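Local coordinates for protein N-acetylmuramoyl-L-alanine amidase AmiD (Escherichia coli, PDB 3D2Y) that uses a catalytic zinc ion to hydrolyse the link between N-acetylmuramoyl residues and L-amino acid residues in certain cell-wall glycopeptides, at residues 187-192 with 243-248; 28-33 with 97-102. One frame throughout, in Å; residues are numbered along the deposited sequence.

Interaction 1: residues 187-192 with 243-248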
ATOM      1  N   PHE A 187      22.078 -12.832   1.960  1.00 14.05           N
ATOM      2  CA  PHE A 187      22.298 -13.832   2.987  1.00 12.40           C
ATOM      3  C   PHE A 187      21.295 -14.972   2.860  1.00 13.38           C
ATOM      4  O   PHE A 187      21.677 -16.142   2.900  1.00 11.67           O
ATOM      5  CB  PHE A 187      22.304 -13.223   4.396  1.00  9.74           C
ATOM      6  CG  PHE A 187      22.212 -14.246   5.501  1.00 12.74           C
ATOM      7  CD1 PHE A 187      23.321 -15.019   5.856  1.00 12.40           C
ATOM      8  CD2 PHE A 187      21.014 -14.448   6.181  1.00 14.34           C
ATOM      9  CE1 PHE A 187      23.232 -15.965   6.887  1.00 11.18           C
ATOM     10  CE2 PHE A 187      20.920 -15.391   7.188  1.00 12.18           C
ATOM     11  CZ  PHE A 187      22.021 -16.146   7.543  1.00 11.87           C
ATOM     12  N   TYR A 188      20.022 -14.618   2.688  1.00 12.51           N
ATOM     13  CA  TYR A 188      18.932 -15.583   2.547  1.00  8.57           C
ATOM     14  C   TYR A 188      18.896 -16.286   1.191  1.00 12.85           C
ATOM     15  O   TYR A 188      18.341 -17.379   1.080  1.00 17.58           O
ATOM     16  CB  TYR A 188      17.593 -14.892   2.812  1.00  6.79           C
ATOM     17  CG  TYR A 188      17.368 -14.693   4.284  1.00  5.79           C
ATOM     18  CD1 TYR A 188      17.212 -15.792   5.128  1.00  8.36           C
ATOM     19  CD2 TYR A 188      17.351 -13.412   4.848  1.00  6.61           C
ATOM     20  CE1 TYR A 188      17.012 -15.641   6.473  1.00  9.02           C
ATOM     21  CE2 TYR A 188      17.152 -13.252   6.207  1.00 10.20           C
ATOM     22  CZ  TYR A 188      16.995 -14.379   7.012  1.00  7.30           C
ATOM     23  OH  TYR A 188      16.809 -14.275   8.370  1.00  5.10           O
ATOM     24  N   LEU A 189      19.486 -15.668   0.171  1.00 11.36           N
ATOM     25  CA  LEU A 189      19.640 -16.339  -1.126  1.00 20.05           C
ATOM     26  C   LEU A 189      20.431 -17.640  -0.980  1.00 22.67           C
ATOM     27  O   LEU A 189      20.130 -18.635  -1.654  1.00 23.05           O
ATOM     28  CB  LEU A 189      20.277 -15.424  -2.166  1.00 21.33           C
ATOM     29  CG  LEU A 189      19.318 -14.881  -3.233  1.00 26.36           C
ATOM     30  CD1 LEU A 189      19.975 -13.791  -4.064  1.00 24.98           C
ATOM     31  CD2 LEU A 189      18.790 -16.002  -4.133  1.00 25.92           C
ATOM     32  N   ALA A 190      21.408 -17.623  -0.065  1.00 23.62           N
ATOM     33  CA  ALA A 190      22.120 -18.822   0.409  1.00 21.20           C
ATOM     34  C   ALA A 190      22.654 -19.671  -0.727  1.00 22.56           C
ATOM     35  O   ALA A 190      22.515 -20.912  -0.725  1.00 24.23           O
ATOM     36  CB  ALA A 190      21.231 -19.659   1.335  1.00 23.43           C
ATOM     37  N   GLY A 191      23.246 -18.984  -1.699  1.00 23.45           N
ATOM     38  CA  GLY A 191      23.977 -19.629  -2.774  1.00 28.07           C
ATOM     39  C   GLY A 191      23.166 -19.973  -4.001  1.00 28.54           C
ATOM     40  O   GLY A 191      23.703 -20.487  -4.983  1.00 29.00           O
ATOM     41  N   ARG A 192      21.871 -19.695  -3.967  1.00 27.28           N
ATOM     42  CA  ARG A 192      21.034 -20.041  -5.104  1.00 24.96           C
ATOM     43  C   ARG A 192      21.090 -18.941  -6.149  1.00 23.18           C
ATOM     44  O   ARG A 192      21.338 -17.774  -5.808  1.00 25.00           O
ATOM     45  CB  ARG A 192      19.603 -20.320  -4.638  1.00 23.41           C
ATOM     46  CG  ARG A 192      19.446 -21.659  -3.948  1.00 21.81           C
ATOM     47  CD  ARG A 192      18.155 -21.730  -3.174  1.00 20.10           C
ATOM     48  NE  ARG A 192      18.048 -20.612  -2.238  1.00 16.35           N
ATOM     49  CZ  ARG A 192      16.961 -20.309  -1.550  1.00 12.83           C
ATOM     50  NH1 ARG A 192      15.868 -21.043  -1.663  1.00 10.31           N
ATOM     51  NH2 ARG A 192      16.978 -19.273  -0.729  1.00 17.00           N
ATOM     52  N   ALA A 243       7.250 -19.122  -7.540  1.00 10.38           N
ATOM     53  CA  ALA A 243       8.097 -19.056  -6.376  1.00 12.88           C
ATOM     54  C   ALA A 243       9.536 -19.339  -6.753  1.00 13.88           C
ATOM     55  O   ALA A 243       9.842 -20.415  -7.298  1.00 13.90           O
ATOM     56  CB  ALA A 243       7.618 -20.050  -5.342  1.00 11.21           C
ATOM     57  N   ASP A 244      10.420 -18.380  -6.486  1.00  8.67           N
ATOM     58  CA  ASP A 244      11.858 -18.617  -6.706  1.00 10.78           C
ATOM     59  C   ASP A 244      12.674 -18.161  -5.503  1.00 10.99           C
ATOM     60  O   ASP A 244      12.119 -17.658  -4.521  1.00 14.96           O
ATOM     61  CB  ASP A 244      12.360 -17.991  -8.039  1.00  7.46           C
ATOM     62  CG  ASP A 244      12.198 -16.465  -8.113  1.00 12.43           C
ATOM     63  OD1 ASP A 244      11.947 -15.783  -7.096  1.00  9.87           O
ATOM     64  OD2 ASP A 244      12.348 -15.922  -9.246  1.00 11.51           O
ATOM     65  N   ALA A 245      13.982 -18.342  -5.582  1.00 12.03           N
ATOM     66  CA  ALA A 245      14.875 -18.141  -4.443  1.00 13.20           C
ATOM     67  C   ALA A 245      14.982 -16.662  -4.089  1.00 12.58           C
ATOM     68  O   ALA A 245      15.040 -16.322  -2.907  1.00 11.68           O
ATOM     69  CB  ALA A 245      16.250 -18.722  -4.725  1.00 14.98           C
ATOM     70  N   GLU A 246      14.997 -15.801  -5.102  1.00  7.36           N
ATOM     71  CA  GLU A 246      15.082 -14.351  -4.870  1.00  9.61           C
ATOM     72  C   GLU A 246      13.836 -13.814  -4.146  1.00 11.41           C
ATOM     73  O   GLU A 246      13.940 -13.058  -3.139  1.00  9.35           O
ATOM     74  CB  GLU A 246      15.292 -13.593  -6.186  1.00 13.62           C
ATOM     75  CG  GLU A 246      15.347 -12.074  -5.994  1.00 11.69           C
ATOM     76  CD  GLU A 246      15.659 -11.321  -7.277  1.00 12.39           C
ATOM     77  OE1 GLU A 246      16.182 -10.198  -7.181  1.00 14.30           O
ATOM     78  OE2 GLU A 246      15.398 -11.858  -8.365  1.00 11.26           O
ATOM     79  N   THR A 247      12.660 -14.213  -4.653  1.00 10.57           N
ATOM     80  CA  THR A 247      11.382 -13.881  -4.035  1.00  6.69           C
ATOM     81  C   THR A 247      11.309 -14.327  -2.548  1.00  9.35           C
ATOM     82  O   THR A 247      10.952 -13.522  -1.668  1.00 11.46           O
ATOM     83  CB  THR A 247      10.171 -14.465  -4.822  1.00  8.64           C
ATOM     84  OG1 THR A 247      10.219 -14.016  -6.173  1.00  8.23           O
ATOM     85  CG2 THR A 247       8.879 -13.980  -4.247  1.00  4.96           C
ATOM     86  N   GLN A 248      11.650 -15.591  -2.288  1.00 12.17           N
ATOM     87  CA  GLN A 248      11.732 -16.106  -0.948  1.00  9.84           C
ATOM     88  C   GLN A 248      12.715 -15.307  -0.063  1.00 11.14           C
ATOM     89  O   GLN A 248      12.386 -14.980   1.077  1.00 13.28           O
ATOM     90  CB  GLN A 248      12.132 -17.586  -0.966  1.00 13.30           C
ATOM     91  CG  GLN A 248      12.295 -18.157   0.419  1.00 13.23           C
ATOM     92  CD  GLN A 248      12.776 -19.594   0.455  1.00 19.06           C
ATOM     93  OE1 GLN A 248      13.702 -19.983  -0.263  1.00 18.65           O
ATOM     94  NE2 GLN A 248      12.160 -20.388   1.335  1.00 22.61           N
TER

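Interaction 2: residues 28-33 with 97-102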
ATOM      1  N   ARG A  28      -6.413   5.491  15.192  1.00  6.05           N
ATOM      2  CA  ARG A  28      -7.201   4.487  14.501  1.00  7.71           C
ATOM      3  C   ARG A  28      -6.647   4.217  13.083  1.00  9.56           C
ATOM      4  O   ARG A  28      -6.958   3.185  12.475  1.00  6.76           O
ATOM      5  CB  ARG A  28      -8.653   4.920  14.430  1.00  2.58           C
ATOM      6  CG  ARG A  28      -9.321   5.166  15.792  1.00  3.14           C
ATOM      7  CD  ARG A  28     -10.788   5.635  15.587  1.00  4.75           C
ATOM      8  NE  ARG A  28     -11.366   5.928  16.910  1.00  7.16           N
ATOM      9  CZ  ARG A  28     -11.853   4.998  17.736  1.00  6.60           C
ATOM     10  NH1 ARG A  28     -12.315   5.412  18.899  1.00  4.95           N
ATOM     11  NH2 ARG A  28     -11.920   3.670  17.402  1.00  5.78           N
ATOM     12  N   ILE A  29      -5.855   5.170  12.559  1.00  6.19           N
ATOM     13  CA  ILE A  29      -5.267   5.031  11.234  1.00  5.13           C
ATOM     14  C   ILE A  29      -3.882   4.349  11.363  1.00  9.06           C
ATOM     15  O   ILE A  29      -3.027   4.813  12.101  1.00  2.12           O
ATOM     16  CB  ILE A  29      -5.189   6.411  10.496  1.00  4.52           C
ATOM     17  CG1 ILE A  29      -6.585   6.988  10.270  1.00  6.85           C
ATOM     18  CG2 ILE A  29      -4.370   6.284   9.173  1.00  7.29           C
ATOM     19  CD1 ILE A  29      -6.656   8.513  10.100  1.00  6.22           C
ATOM     20  N   LYS A  30      -3.679   3.246  10.653  1.00  3.11           N
ATOM     21  CA  LYS A  30      -2.454   2.471  10.745  1.00  3.54           C
ATOM     22  C   LYS A  30      -1.847   2.176   9.369  1.00  2.06           C
ATOM     23  O   LYS A  30      -0.703   1.754   9.295  1.00  2.36           O
ATOM     24  CB  LYS A  30      -2.736   1.117  11.405  1.00  2.33           C
ATOM     25  CG  LYS A  30      -3.319   1.218  12.850  1.00  4.46           C
ATOM     26  CD  LYS A  30      -4.468   0.240  13.058  1.00  8.62           C
ATOM     27  CE  LYS A  30      -5.316   0.472  14.251  1.00  7.79           C
ATOM     28  NZ  LYS A  30      -4.872  -0.553  15.255  1.00  7.66           N
ATOM     29  N   VAL A  31      -2.618   2.394   8.296  1.00  2.62           N
ATOM     30  CA  VAL A  31      -2.254   1.905   6.970  1.00  2.00           C
ATOM     31  C   VAL A  31      -2.396   3.013   5.919  1.00  2.81           C
ATOM     32  O   VAL A  31      -3.348   3.821   5.974  1.00  4.06           O
ATOM     33  CB  VAL A  31      -3.056   0.592   6.604  1.00  2.00           C
ATOM     34  CG1 VAL A  31      -2.797   0.145   5.172  1.00  3.41           C
ATOM     35  CG2 VAL A  31      -2.721  -0.580   7.606  1.00  2.00           C
ATOM     36  N   LEU A  32      -1.401   3.092   5.052  1.00  2.00           N
ATOM     37  CA  LEU A  32      -1.452   3.996   3.876  1.00  4.79           C
ATOM     38  C   LEU A  32      -1.441   3.176   2.621  1.00  4.71           C
ATOM     39  O   LEU A  32      -0.448   2.474   2.332  1.00  5.67           O
ATOM     40  CB  LEU A  32      -0.247   4.929   3.878  1.00  3.38           C
ATOM     41  CG  LEU A  32      -0.175   5.999   2.794  1.00  6.69           C
ATOM     42  CD1 LEU A  32      -1.474   6.833   2.812  1.00  4.15           C
ATOM     43  CD2 LEU A  32       1.097   6.901   2.886  1.00  4.41           C
ATOM     44  N   VAL A  33      -2.547   3.250   1.872  1.00  6.09           N
ATOM     45  CA  VAL A  33      -2.726   2.467   0.647  1.00  2.42           C
ATOM     46  C   VAL A  33      -2.531   3.309  -0.667  1.00  3.36           C
ATOM     47  O   VAL A  33      -3.189   4.318  -0.860  1.00  4.70           O
ATOM     48  CB  VAL A  33      -4.126   1.789   0.579  1.00  4.10           C
ATOM     49  CG1 VAL A  33      -4.235   0.942  -0.679  1.00  5.56           C
ATOM     50  CG2 VAL A  33      -4.386   0.908   1.810  1.00  6.22           C
ATOM     51  N   ASN A  97     -10.553  -0.161   4.745  1.00  2.00           N
ATOM     52  CA  ASN A  97     -11.138   1.179   4.689  1.00  2.61           C
ATOM     53  C   ASN A  97     -11.140   1.769   6.094  1.00  3.41           C
ATOM     54  O   ASN A  97     -10.869   2.949   6.256  1.00  3.24           O
ATOM     55  CB  ASN A  97     -12.575   1.125   4.219  1.00  2.02           C
ATOM     56  CG  ASN A  97     -12.687   1.095   2.717  1.00  2.10           C
ATOM     57  OD1 ASN A  97     -11.685   1.286   2.019  1.00  2.00           O
ATOM     58  ND2 ASN A  97     -13.910   0.838   2.202  1.00  4.45           N
ATOM     59  N   ASP A  98     -11.422   0.917   7.081  1.00  2.00           N
ATOM     60  CA  ASP A  98     -11.650   1.358   8.465  1.00  2.00           C
ATOM     61  C   ASP A  98     -10.398   2.004   9.040  1.00  4.72           C
ATOM     62  O   ASP A  98     -10.489   2.910   9.812  1.00  3.17           O
ATOM     63  CB  ASP A  98     -12.027   0.178   9.390  1.00  3.81           C
ATOM     64  CG  ASP A  98     -13.351  -0.435   9.032  1.00  2.00           C
ATOM     65  OD1 ASP A  98     -14.017   0.092   8.116  1.00  3.79           O
ATOM     66  OD2 ASP A  98     -13.740  -1.423   9.666  1.00  2.35           O
ATOM     67  N   THR A  99      -9.240   1.448   8.723  1.00  2.34           N
ATOM     68  CA  THR A  99      -7.987   1.847   9.335  1.00  2.00           C
ATOM     69  C   THR A  99      -6.951   2.437   8.374  1.00  2.00           C
ATOM     70  O   THR A  99      -5.786   2.550   8.743  1.00  4.81           O
ATOM     71  CB  THR A  99      -7.348   0.645  10.131  1.00  4.92           C
ATOM     72  OG1 THR A  99      -7.047  -0.442   9.226  1.00  2.44           O
ATOM     73  CG2 THR A  99      -8.333   0.144  11.251  1.00  3.15           C
ATOM     74  N   SER A 100      -7.349   2.815   7.164  1.00  2.00           N
ATOM     75  CA  SER A 100      -6.355   3.298   6.227  1.00  2.00           C
ATOM     76  C   SER A 100      -6.689   4.643   5.669  1.00  3.16           C
ATOM     77  O   SER A 100      -7.843   5.106   5.731  1.00  2.34           O
ATOM     78  CB  SER A 100      -6.170   2.304   5.086  1.00  2.00           C
ATOM     79  OG  SER A 100      -7.299   2.308   4.192  1.00  2.32           O
ATOM     80  N   ILE A 101      -5.647   5.279   5.160  1.00  2.85           N
ATOM     81  CA  ILE A 101      -5.787   6.428   4.254  1.00  2.23           C
ATOM     82  C   ILE A 101      -5.485   5.952   2.842  1.00  2.00           C
ATOM     83  O   ILE A 101      -4.604   5.151   2.650  1.00  5.32           O
ATOM     84  CB  ILE A 101      -4.852   7.553   4.714  1.00  3.89           C
ATOM     85  CG1 ILE A 101      -5.490   8.200   5.944  1.00  2.54           C
ATOM     86  CG2 ILE A 101      -4.672   8.592   3.613  1.00  5.19           C
ATOM     87  CD1 ILE A 101      -4.683   9.211   6.617  1.00  5.38           C
ATOM     88  N   GLY A 102      -6.264   6.424   1.859  1.00  4.38           N
ATOM     89  CA  GLY A 102      -6.122   5.955   0.478  1.00  3.91           C
ATOM     90  C   GLY A 102      -5.678   7.133  -0.351  1.00  4.78           C
ATOM     91  O   GLY A 102      -6.256   8.214  -0.260  1.00  5.08           O
TER

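Interaction 1: residues 187-192 with 243-248
R192 starts with CG beside its backbone N (chi1 -75°) and bends once, at chi3, which lays its guanidinium over A245 and carries the outer edge to Q248. From the other segment Q248 comes with CG anti to the backbone N and runs extended, crossing the arginine at about a right angle. Its OE1 lies in the guanidinium plane and takes a nearly straight bond from R192 NH1 (2.8 Å, 167° at the hydrogen); NH2 of R192 adds a long, weak second one. The two flat groups do not stack, their planes being 54° apart. CB of A245 sits 3.5 Å above the centre of one guanidinium face. On its own segment R192 is anchored back to the helix end: NE of R192 donates a hydrogen bond of 2.9 Å to L189 O, while NH2 makes weak bonds to the carbonyls of Y188 and L189. The backbone bond from R192 N closes the type I' turn L189-R192 where helix 182-189 stops, and NE braces it from the other face of the carbonyl. L189 CD2 touches the same methyl, A245 CB, at 3.8 Å. In the other segment, helix 245-258 opens with D244 as N-cap: OD1 accepts from T247 N at 3.0 Å and is also bonded to T247 OG1, while OD2 of D244 forms a salt bridge with R235 and a hydrogen bond with H195. The contact joins the C-terminal end of one helix to the first turn of another. Helix-end carbonyls and a neutral amide share the arginine's N-H groups, so within these segments its charge probably leans on C=O dipoles.

Interaction 2: residues 28-33 with 97-102
I101 and L32 lie on the same face of the sheet, bridged in parallel between strands 100-105 and 31-36. Followed outward, I101 first meets L32 at CB, which packs against CD1 of that leucine; the CG2 branch, anti to the backbone N, comes closer, with I101 CG2 3.7 Å from L32 CD1. CG1 takes the other course, beside the backbone N (chi1 -76°), and leans on CG2 of I29. At the tip, I101 CD1 reaches I29 CG2 at 3.9 Å and lies near I29 CD1 as well, so one isoleucine touches two side chains of the adjoining segment. The backbone ladder fixes this register: V31 O accepts from I101 N at 2.8 Å, and I101 O from V33 N at 2.9 Å in a bond of 176°. T99 O is shared by K30 N (2.9 Å) and the more bent V31 N (3.2 Å). On the reverse face V31, V33 and S100 meet, S100 CB lying 4.0 Å from V33 CG2, while S100 OG bonds to L96 O. V33 also nears the zinc ligands H35 and H151. Strand 100-105 is the middle strand of the mixed amidase sheet, between 57-59 and its parallel neighbour 31-36, which is flanked in turn by 148-150; helix 124-141 covers the I101 face through I137 and Y141, with A134 against L32.

Interaction 2 joins two neighbouring strands inside the amidase sheet, its centre about 10 Å from the centre of the chain; it is buried along its strands but exposed at R28 and K30. The centre of interaction 1 lies about 24 Å from the centre of the chain, a partly buried contact at the periphery, with L189 and A245 buried, tying helix 182-189 to 245-258. The two share no element, and their nearest atoms are about 20 Å apart. The central contact relies on regular backbone bonds and branched aliphatic side chains, next to the zinc site. The outer one buries about half as much surface and is led by one good side-chain hydrogen bond, with a weak second, from a partly exposed arginine.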